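Local coordinates for protein Old Yellow Enzyme (Pichia, PDB 6AGZ) that probably uses its bound flavin mononucleotide to reduce the carbon-carbon double bond of enone compounds asymmetrically, as an old yellow enzyme, at residues 225-239 with 272-285. Residues are numbered along the deposited sequence; the frame is centred on the assembly and turned at random.
Sequences DLVIEAVGADHVAVR and RAKEGKRLAYVSIV. With FMN (flavin mononucleotide), chain C.
Strands 236-239 and 281-285 run parallel, their axes 4.7 Å apart at closest approach and their N-to-C directions 15° apart, with R239 paired to S283. S283 N donates almost straight to V238 O (2.8 Å), and just before the second strand A280 N donates to V236 O (2.8 Å). Between these bonds, A237 CB sits over the centre of the Y281 ring, 3.4 Å from its centroid, a CH-pi contact; Y281 CG lies between the backbone N and the carbonyl carbon (chi1 62°), which brings the ring over A237, while Y281 OH bonds E185 and S108. L279 divides its methyls, CD2 against I228 CD1 and V236 CG1, CD1 against V238 CG1. These are neighbouring strands of the eight-stranded TIM barrel, each preceded by a helix of its outer layer. Between those helices, R272, in the last turn of helix 258-274, grips D225 of helix 218-231 side-on with nearly coplanar groups, R272 NE to D225 OD1 (2.5 Å) and NH2 to OD2 (2.8 Å), both through syn lone pairs; K277 NZ adds a long ion pair to OD1. At the C-terminal end of segment 225-239, R239 reaches the flavin. R239 NH1 donates to both O2 (2.8 Å) and O2' (2.9 Å) of FMN, V285 CG2 lies over one guanidinium face, and a water links NH2 to S283 OG and I284 O.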
ATOM      1  N   ASP A 225     -13.314  -2.818 -17.374  1.00 18.26           N
ATOM      2  CA  ASP A 225     -14.390  -3.803 -17.413  1.00 19.03           C
ATOM      3  C   ASP A 225     -15.036  -3.867 -18.791  1.00 19.89           C
ATOM      4  O   ASP A 225     -15.299  -4.960 -19.309  1.00 20.58           O
ATOM      5  CB  ASP A 225     -15.434  -3.483 -16.342  1.00 20.48           C
ATOM      6  CG  ASP A 225     -14.904  -3.684 -14.936  1.00 20.56           C
ATOM      7  OD1 ASP A 225     -13.905  -4.417 -14.776  1.00 20.24           O
ATOM      8  OD2 ASP A 225     -15.487  -3.113 -13.990  1.00 20.38           O
ATOM      9  N   LEU A 226     -15.295  -2.708 -19.404  1.00 18.43           N
ATOM     10  CA  LEU A 226     -15.886  -2.706 -20.739  1.00 18.08           C
ATOM     11  C   LEU A 226     -14.954  -3.352 -21.760  1.00 17.70           C
ATOM     12  O   LEU A 226     -15.400  -4.126 -22.619  1.00 17.86           O
ATOM     13  CB  LEU A 226     -16.240  -1.279 -21.153  1.00 19.03           C
ATOM     14  CG  LEU A 226     -17.525  -0.711 -20.546  1.00 20.86           C
ATOM     15  CD1 LEU A 226     -17.609   0.791 -20.758  1.00 22.18           C
ATOM     16  CD2 LEU A 226     -18.743  -1.403 -21.140  1.00 21.36           C
ATOM     17  N   VAL A 227     -13.654  -3.057 -21.678  1.00 15.98           N
ATOM     18  CA  VAL A 227     -12.702  -3.633 -22.624  1.00 17.25           C
ATOM     19  C   VAL A 227     -12.574  -5.138 -22.411  1.00 17.23           C
ATOM     20  O   VAL A 227     -12.469  -5.907 -23.374  1.00 18.94           O
ATOM     21  CB  VAL A 227     -11.343  -2.918 -22.513  1.00 16.81           C
ATOM     22  CG1 VAL A 227     -10.282  -3.648 -23.320  1.00 19.36           C
ATOM     23  CG2 VAL A 227     -11.465  -1.479 -22.990  1.00 15.15           C
ATOM     24  N   ILE A 228     -12.585  -5.585 -21.152  1.00 14.99           N
ATOM     25  CA  ILE A 228     -12.539  -7.017 -20.866  1.00 15.69           C
ATOM     26  C   ILE A 228     -13.764  -7.711 -21.443  1.00 15.95           C
ATOM     27  O   ILE A 228     -13.660  -8.786 -22.048  1.00 15.43           O
ATOM     28  CB  ILE A 228     -12.413  -7.263 -19.350  1.00 16.41           C
ATOM     29  CG1 ILE A 228     -10.998  -6.942 -18.865  1.00 15.83           C
ATOM     30  CG2 ILE A 228     -12.774  -8.701 -19.003  1.00 16.87           C
ATOM     31  CD1 ILE A 228     -10.816  -7.124 -17.374  1.00 15.94           C
ATOM     32  N   GLU A 229     -14.943  -7.109 -21.270  1.00 14.85           N
ATOM     33  CA  GLU A 229     -16.143  -7.668 -21.882  1.00 16.67           C
ATOM     34  C   GLU A 229     -16.037  -7.681 -23.402  1.00 15.80           C
ATOM     35  O   GLU A 229     -16.580  -8.579 -24.056  1.00 14.39           O
ATOM     36  CB  GLU A 229     -17.376  -6.882 -21.432  1.00 21.28           C
ATOM     37  CG  GLU A 229     -18.661  -7.259 -22.154  1.00 27.52           C
ATOM     38  CD  GLU A 229     -19.897  -6.692 -21.485  1.00 33.50           C
ATOM     39  OE1 GLU A 229     -20.711  -7.488 -20.971  1.00 35.92           O
ATOM     40  OE2 GLU A 229     -20.052  -5.452 -21.468  1.00 35.32           O
ATOM     41  N   ALA A 230     -15.320  -6.714 -23.980  1.00 14.95           N
ATOM     42  CA  ALA A 230     -15.226  -6.636 -25.434  1.00 15.33           C
ATOM     43  C   ALA A 230     -14.301  -7.711 -25.996  1.00 17.37           C
ATOM     44  O   ALA A 230     -14.683  -8.454 -26.909  1.00 20.07           O
ATOM     45  CB  ALA A 230     -14.751  -5.245 -25.853  1.00 14.03           C
ATOM     46  N   VAL A 231     -13.083  -7.814 -25.467  1.00 18.20           N
ATOM     47  CA  VAL A 231     -12.043  -8.634 -26.081  1.00 19.02           C
ATOM     48  C   VAL A 231     -11.526  -9.742 -25.175  1.00 20.35           C
ATOM     49  O   VAL A 231     -10.718 -10.563 -25.636  1.00 21.32           O
ATOM     50  CB  VAL A 231     -10.862  -7.769 -26.570  1.00 17.44           C
ATOM     51  CG1 VAL A 231     -11.340  -6.734 -27.578  1.00 14.90           C
ATOM     52  CG2 VAL A 231     -10.173  -7.097 -25.392  1.00 17.01           C
ATOM     53  N   GLY A 232     -11.945  -9.806 -23.915  1.00 19.89           N
ATOM     54  CA  GLY A 232     -11.442 -10.836 -23.025  1.00 20.84           C
ATOM     55  C   GLY A 232     -10.273 -10.370 -22.181  1.00 21.68           C
ATOM     56  O   GLY A 232      -9.424  -9.611 -22.653  1.00 23.23           O
ATOM     57  N   ALA A 233     -10.217 -10.831 -20.927  1.00 21.69           N
ATOM     58  CA  ALA A 233      -9.223 -10.318 -19.987  1.00 20.97           C
ATOM     59  C   ALA A 233      -7.802 -10.650 -20.426  1.00 21.05           C
ATOM     60  O   ALA A 233      -6.881  -9.848 -20.225  1.00 19.59           O
ATOM     61  CB  ALA A 233      -9.493 -10.870 -18.589  1.00 21.30           C
ATOM     62  N   ASP A 234      -7.598 -11.823 -21.028  1.00 22.93           N
ATOM     63  CA  ASP A 234      -6.253 -12.218 -21.439  1.00 24.98           C
ATOM     64  C   ASP A 234      -5.723 -11.407 -22.616  1.00 22.69           C
ATOM     65  O   ASP A 234      -4.571 -11.615 -23.014  1.00 22.19           O
ATOM     66  CB  ASP A 234      -6.220 -13.711 -21.775  1.00 28.59           C
ATOM     67  CG  ASP A 234      -7.494 -14.191 -22.434  1.00 32.60           C
ATOM     68  OD1 ASP A 234      -8.174 -13.376 -23.093  1.00 34.33           O
ATOM     69  OD2 ASP A 234      -7.822 -15.387 -22.287  1.00 34.44           O
ATOM     70  N   HIS A 235      -6.520 -10.496 -23.177  1.00 21.42           N
ATOM     71  CA  HIS A 235      -6.066  -9.578 -24.213  1.00 20.27           C
ATOM     72  C   HIS A 235      -6.003  -8.139 -23.711  1.00 21.26           C
ATOM     73  O   HIS A 235      -5.933  -7.206 -24.519  1.00 23.86           O
ATOM     74  CB  HIS A 235      -6.975  -9.665 -25.440  1.00 20.48           C
ATOM     75  CG  HIS A 235      -7.058 -11.034 -26.041  1.00 22.36           C
ATOM     76  ND1 HIS A 235      -6.154 -11.492 -26.977  1.00 23.37           N
ATOM     77  CD2 HIS A 235      -7.943 -12.040 -25.850  1.00 23.08           C
ATOM     78  CE1 HIS A 235      -6.477 -12.723 -27.331  1.00 23.78           C
ATOM     79  NE2 HIS A 235      -7.558 -13.079 -26.661  1.00 23.92           N
ATOM     80  N   VAL A 236      -6.024  -7.939 -22.393  1.00 19.88           N
ATOM     81  CA  VAL A 236      -6.106  -6.613 -21.791  1.00 17.07           C
ATOM     82  C   VAL A 236      -4.958  -6.439 -20.806  1.00 15.78           C
ATOM     83  O   VAL A 236      -4.556  -7.391 -20.127  1.00 15.68           O
ATOM     84  CB  VAL A 236      -7.465  -6.392 -21.088  1.00 15.74           C
ATOM     85  CG1 VAL A 236      -7.557  -4.990 -20.502  1.00 15.09           C
ATOM     86  CG2 VAL A 236      -8.607  -6.630 -22.056  1.00 15.91           C
ATOM     87  N   ALA A 237      -4.429  -5.219 -20.734  1.00 15.00           N
ATOM     88  CA  ALA A 237      -3.391  -4.861 -19.781  1.00 13.90           C
ATOM     89  C   ALA A 237      -3.595  -3.408 -19.370  1.00 13.89           C
ATOM     90  O   ALA A 237      -4.515  -2.733 -19.838  1.00 15.17           O
ATOM     91  CB  ALA A 237      -1.998  -5.085 -20.374  1.00 13.30           C
ATOM     92  N   VAL A 238      -2.718  -2.925 -18.490  1.00 12.42           N
ATOM     93  CA  VAL A 238      -2.801  -1.558 -17.987  1.00 12.44           C
ATOM     94  C   VAL A 238      -1.426  -1.169 -17.468  1.00 12.27           C
ATOM     95  O   VAL A 238      -0.654  -2.020 -17.016  1.00 15.26           O
ATOM     96  CB  VAL A 238      -3.892  -1.430 -16.892  1.00 11.66           C
ATOM     97  CG1 VAL A 238      -3.521  -2.248 -15.662  1.00 10.87           C
ATOM     98  CG2 VAL A 238      -4.135   0.030 -16.528  1.00 11.84           C
ATOM     99  N   ARG A 239      -1.110   0.122 -17.549  1.00 12.46           N
ATOM    100  CA  ARG A 239       0.132   0.645 -16.994  1.00 13.49           C
ATOM    101  C   ARG A 239      -0.172   1.692 -15.932  1.00 13.36           C
ATOM    102  O   ARG A 239      -1.052   2.540 -16.114  1.00 12.61           O
ATOM    103  CB  ARG A 239       1.031   1.249 -18.075  1.00 13.97           C
ATOM    104  CG  ARG A 239       2.401   1.641 -17.544  1.00 14.92           C
ATOM    105  CD  ARG A 239       3.376   1.977 -18.652  1.00 15.91           C
ATOM    106  NE  ARG A 239       4.685   1.386 -18.394  1.00 14.66           N
ATOM    107  CZ  ARG A 239       5.793   1.701 -19.055  1.00 15.88           C
ATOM    108  NH1 ARG A 239       5.758   2.614 -20.015  1.00 15.53           N
ATOM    109  NH2 ARG A 239       6.938   1.109 -18.751  1.00 15.51           N
ATOM    110  N   ARG A 272     -10.903  -8.847  -9.732  1.00 16.43           N
ATOM    111  CA  ARG A 272     -11.411  -9.292 -11.025  1.00 16.19           C
ATOM    112  C   ARG A 272     -10.719 -10.570 -11.474  1.00 15.76           C
ATOM    113  O   ARG A 272     -11.356 -11.462 -12.049  1.00 15.52           O
ATOM    114  CB  ARG A 272     -11.235  -8.186 -12.065  1.00 16.36           C
ATOM    115  CG  ARG A 272     -12.255  -7.073 -11.934  1.00 16.39           C
ATOM    116  CD  ARG A 272     -11.746  -5.767 -12.517  1.00 16.43           C
ATOM    117  NE  ARG A 272     -12.788  -4.744 -12.510  1.00 17.15           N
ATOM    118  CZ  ARG A 272     -13.138  -4.041 -11.437  1.00 17.26           C
ATOM    119  NH1 ARG A 272     -12.529  -4.248 -10.277  1.00 13.39           N
ATOM    120  NH2 ARG A 272     -14.098  -3.131 -11.522  1.00 17.62           N
ATOM    121  N   ALA A 273      -9.414 -10.682 -11.216  1.00 17.53           N
ATOM    122  CA  ALA A 273      -8.709 -11.922 -11.524  1.00 16.64           C
ATOM    123  C   ALA A 273      -9.243 -13.082 -10.692  1.00 17.16           C
ATOM    124  O   ALA A 273      -9.378 -14.205 -11.192  1.00 18.68           O
ATOM    125  CB  ALA A 273      -7.211 -11.739 -11.296  1.00 15.93           C
ATOM    126  N   LYS A 274      -9.556 -12.827  -9.419  1.00 16.78           N
ATOM    127  CA  LYS A 274     -10.129 -13.855  -8.560  1.00 20.78           C
ATOM    128  C   LYS A 274     -11.530 -14.251  -8.998  1.00 22.16           C
ATOM    129  O   LYS A 274     -11.984 -15.347  -8.655  1.00 22.98           O
ATOM    130  CB  LYS A 274     -10.159 -13.381  -7.106  1.00 22.48           C
ATOM    131  CG  LYS A 274      -8.795 -13.326  -6.439  1.00 24.90           C
ATOM    132  CD  LYS A 274      -8.904 -12.796  -5.018  1.00 26.95           C
ATOM    133  CE  LYS A 274      -7.573 -12.880  -4.290  1.00 28.70           C
ATOM    134  NZ  LYS A 274      -7.654 -12.286  -2.927  1.00 29.16           N
ATOM    135  N   GLU A 275     -12.225 -13.386  -9.734  1.00 23.72           N
ATOM    136  CA  GLU A 275     -13.514 -13.726 -10.317  1.00 25.76           C
ATOM    137  C   GLU A 275     -13.383 -14.247 -11.745  1.00 25.78           C
ATOM    138  O   GLU A 275     -14.377 -14.278 -12.481  1.00 26.71           O
ATOM    139  CB  GLU A 275     -14.450 -12.517 -10.267  1.00 27.45           C
ATOM    140  CG  GLU A 275     -14.878 -12.151  -8.856  1.00 30.56           C
ATOM    141  CD  GLU A 275     -15.569 -10.807  -8.781  1.00 33.91           C
ATOM    142  OE1 GLU A 275     -15.729 -10.158  -9.837  1.00 35.18           O
ATOM    143  OE2 GLU A 275     -15.953 -10.399  -7.665  1.00 35.16           O
ATOM    144  N   GLY A 276     -12.184 -14.660 -12.143  1.00 25.31           N
ATOM    145  CA  GLY A 276     -11.977 -15.283 -13.433  1.00 23.49           C
ATOM    146  C   GLY A 276     -11.716 -14.344 -14.585  1.00 22.62           C
ATOM    147  O   GLY A 276     -11.865 -14.756 -15.742  1.00 21.74           O
ATOM    148  N   LYS A 277     -11.324 -13.098 -14.317  1.00 20.75           N
ATOM    149  CA  LYS A 277     -10.939 -12.151 -15.367  1.00 21.78           C
ATOM    150  C   LYS A 277      -9.559 -11.615 -15.004  1.00 21.24           C
ATOM    151  O   LYS A 277      -9.425 -10.541 -14.411  1.00 22.27           O
ATOM    152  CB  LYS A 277     -11.971 -11.036 -15.520  1.00 23.45           C
ATOM    153  CG  LYS A 277     -13.392 -11.533 -15.724  1.00 25.41           C
ATOM    154  CD  LYS A 277     -14.342 -10.382 -15.992  1.00 26.95           C
ATOM    155  CE  LYS A 277     -14.235  -9.318 -14.914  1.00 29.18           C
ATOM    156  NZ  LYS A 277     -14.420  -7.951 -15.469  1.00 29.56           N
ATOM    157  N   ARG A 278      -8.530 -12.369 -15.381  1.00 19.29           N
ATOM    158  CA  ARG A 278      -7.145 -12.043 -15.072  1.00 19.94           C
ATOM    159  C   ARG A 278      -6.533 -11.313 -16.260  1.00 18.44           C
ATOM    160  O   ARG A 278      -6.509 -11.848 -17.373  1.00 17.95           O
ATOM    161  CB  ARG A 278      -6.353 -13.311 -14.749  1.00 22.76           C
ATOM    162  CG  ARG A 278      -4.839 -13.141 -14.778  1.00 24.57           C
ATOM    163  CD  ARG A 278      -4.303 -12.534 -13.489  1.00 24.71           C
ATOM    164  NE  ARG A 278      -4.481 -13.427 -12.347  1.00 23.60           N
ATOM    165  CZ  ARG A 278      -4.175 -13.108 -11.092  1.00 23.25           C
ATOM    166  NH1 ARG A 278      -3.678 -11.911 -10.812  1.00 21.70           N
ATOM    167  NH2 ARG A 278      -4.375 -13.982 -10.117  1.00 24.09           N
ATOM    168  N   LEU A 279      -6.053 -10.093 -16.023  1.00 18.17           N
ATOM    169  CA  LEU A 279      -5.406  -9.331 -17.081  1.00 17.18           C
ATOM    170  C   LEU A 279      -4.186 -10.078 -17.606  1.00 15.24           C
ATOM    171  O   LEU A 279      -3.576 -10.889 -16.903  1.00 14.37           O
ATOM    172  CB  LEU A 279      -4.990  -7.948 -16.576  1.00 15.59           C
ATOM    173  CG  LEU A 279      -6.087  -6.973 -16.149  1.00 15.00           C
ATOM    174  CD1 LEU A 279      -5.486  -5.622 -15.781  1.00 14.22           C
ATOM    175  CD2 LEU A 279      -7.126  -6.818 -17.247  1.00 15.16           C
ATOM    176  N   ALA A 280      -3.840  -9.805 -18.866  1.00 13.07           N
ATOM    177  CA  ALA A 280      -2.636 -10.394 -19.442  1.00 13.77           C
ATOM    178  C   ALA A 280      -1.405 -10.009 -18.632  1.00 14.02           C
ATOM    179  O   ALA A 280      -0.571 -10.859 -18.304  1.00 14.20           O
ATOM    180  CB  ALA A 280      -2.485  -9.962 -20.901  1.00 13.14           C
ATOM    181  N   TYR A 281      -1.286  -8.728 -18.285  1.00 15.49           N
ATOM    182  CA  TYR A 281      -0.189  -8.258 -17.452  1.00 14.94           C
ATOM    183  C   TYR A 281      -0.538  -6.883 -16.902  1.00 13.87           C
ATOM    184  O   TYR A 281      -1.420  -6.192 -17.417  1.00 13.90           O
ATOM    185  CB  TYR A 281       1.133  -8.206 -18.230  1.00 14.61           C
ATOM    186  CG  TYR A 281       1.133  -7.257 -19.411  1.00 14.91           C
ATOM    187  CD1 TYR A 281       0.707  -7.676 -20.665  1.00 16.60           C
ATOM    188  CD2 TYR A 281       1.573  -5.945 -19.274  1.00 14.76           C
ATOM    189  CE1 TYR A 281       0.712  -6.815 -21.748  1.00 16.89           C
ATOM    190  CE2 TYR A 281       1.581  -5.076 -20.350  1.00 15.66           C
ATOM    191  CZ  TYR A 281       1.150  -5.517 -21.584  1.00 17.18           C
ATOM    192  OH  TYR A 281       1.153  -4.655 -22.657  1.00 18.18           O
ATOM    193  N   VAL A 282       0.164  -6.503 -15.837  1.00 12.49           N
ATOM    194  CA  VAL A 282       0.115  -5.155 -15.286  1.00 13.56           C
ATOM    195  C   VAL A 282       1.505  -4.550 -15.422  1.00 15.52           C
ATOM    196  O   VAL A 282       2.489  -5.138 -14.959  1.00 15.56           O
ATOM    197  CB  VAL A 282      -0.348  -5.149 -13.818  1.00 14.44           C
ATOM    198  CG1 VAL A 282      -0.214  -3.756 -13.226  1.00 13.44           C
ATOM    199  CG2 VAL A 282      -1.785  -5.631 -13.714  1.00 16.79           C
ATOM    200  N   SER A 283       1.585  -3.385 -16.060  1.00 17.19           N
ATOM    201  CA  SER A 283       2.858  -2.736 -16.345  1.00 15.62           C
ATOM    202  C   SER A 283       3.137  -1.662 -15.300  1.00 16.39           C
ATOM    203  O   SER A 283       2.286  -0.806 -15.041  1.00 14.04           O
ATOM    204  CB  SER A 283       2.853  -2.121 -17.744  1.00 13.51           C
ATOM    205  OG  SER A 283       4.117  -1.561 -18.052  1.00 12.61           O
ATOM    206  N   ILE A 284       4.328  -1.713 -14.705  1.00 18.30           N
ATOM    207  CA  ILE A 284       4.729  -0.796 -13.650  1.00 19.43           C
ATOM    208  C   ILE A 284       6.116  -0.244 -13.949  1.00 20.82           C
ATOM    209  O   ILE A 284       6.956  -0.895 -14.581  1.00 19.81           O
ATOM    210  CB  ILE A 284       4.702  -1.462 -12.250  1.00 19.59           C
ATOM    211  CG1 ILE A 284       5.840  -2.472 -12.094  1.00 19.60           C
ATOM    212  CG2 ILE A 284       3.359  -2.134 -11.999  1.00 18.82           C
ATOM    213  CD1 ILE A 284       5.917  -3.069 -10.705  1.00 20.08           C
ATOM    214  N   VAL A 285       6.348   0.975 -13.474  1.00 22.76           N
ATOM    215  CA  VAL A 285       7.585   1.711 -13.704  1.00 24.90           C
ATOM    216  C   VAL A 285       8.392   1.719 -12.414  1.00 26.25           C
ATOM    217  O   VAL A 285       7.881   2.106 -11.355  1.00 25.51           O
ATOM    218  CB  VAL A 285       7.298   3.145 -14.183  1.00 25.62           C
ATOM    219  CG1 VAL A 285       8.551   3.996 -14.080  1.00 27.36           C
ATOM    220  CG2 VAL A 285       6.769   3.122 -15.608  1.00 25.81           C
TER
HETATM  221  N1  FMN C 501       5.765   4.983 -21.672  1.00 14.92           N
HETATM  222  C2  FMN C 501       4.428   4.780 -21.959  1.00 15.35           C
HETATM  223  O2  FMN C 501       3.712   4.181 -21.158  1.00 14.37           O
HETATM  224  N3  FMN C 501       3.892   5.247 -23.141  1.00 15.65           N
HETATM  225  C4  FMN C 501       4.692   5.919 -24.040  1.00 17.33           C
HETATM  226  O4  FMN C 501       4.222   6.339 -25.096  1.00 20.38           O
HETATM  227  C4A FMN C 501       6.036   6.124 -23.752  1.00 16.41           C
HETATM  228  N5  FMN C 501       6.831   6.796 -24.652  1.00 17.72           N
HETATM  229  C5A FMN C 501       8.165   7.000 -24.376  1.00 18.81           C
HETATM  230  C6  FMN C 501       8.961   7.679 -25.290  1.00 20.06           C
HETATM  231  C7  FMN C 501      10.306   7.891 -25.019  1.00 21.96           C
HETATM  232  C7M FMN C 501      11.164   8.622 -26.007  1.00 22.69           C
HETATM  233  C8  FMN C 501      10.858   7.425 -23.834  1.00 21.07           C
HETATM  234  C8M FMN C 501      12.311   7.653 -23.540  1.00 22.50           C
HETATM  235  C9  FMN C 501      10.061   6.749 -22.920  1.00 19.48           C
HETATM  236  C9A FMN C 501       8.712   6.532 -23.187  1.00 17.80           C
HETATM  237  N10 FMN C 501       7.913   5.859 -22.280  1.00 16.58           N
HETATM  238  C10 FMN C 501       6.575   5.656 -22.563  1.00 15.61           C
HETATM  239  C1' FMN C 501       8.500   5.339 -20.998  1.00 16.76           C
HETATM  240  C2' FMN C 501       9.121   3.971 -21.295  1.00 17.21           C
HETATM  241  O2' FMN C 501       8.110   3.085 -21.721  1.00 17.43           O
HETATM  242  C3' FMN C 501       9.868   3.374 -20.103  1.00 17.00           C
HETATM  243  O3' FMN C 501       8.971   3.126 -19.045  1.00 16.74           O
HETATM  244  C4' FMN C 501      10.987   4.301 -19.637  1.00 17.18           C
HETATM  245  O4' FMN C 501      11.735   4.737 -20.749  1.00 15.28           O
HETATM  246  C5' FMN C 501      11.928   3.606 -18.661  1.00 17.70           C
HETATM  247  O5' FMN C 501      12.426   2.423 -19.246  1.00 19.55           O
HETATM  248  P   FMN C 501      13.967   2.336 -19.703  1.00 18.30           P
HETATM  249  O1P FMN C 501      14.848   2.736 -18.543  1.00 21.30           O
HETATM  250  O2P FMN C 501      14.299   0.924 -20.122  1.00 19.09           O
HETATM  251  O3P FMN C 501      14.189   3.272 -20.867  1.00 16.81           O
HETATM  252  O   HOH W   1     -15.730  -7.062 -17.639  1.00 14.36           O
HETATM  253  O   HOH W   2       6.416  -1.068 -17.168  1.00 14.36           O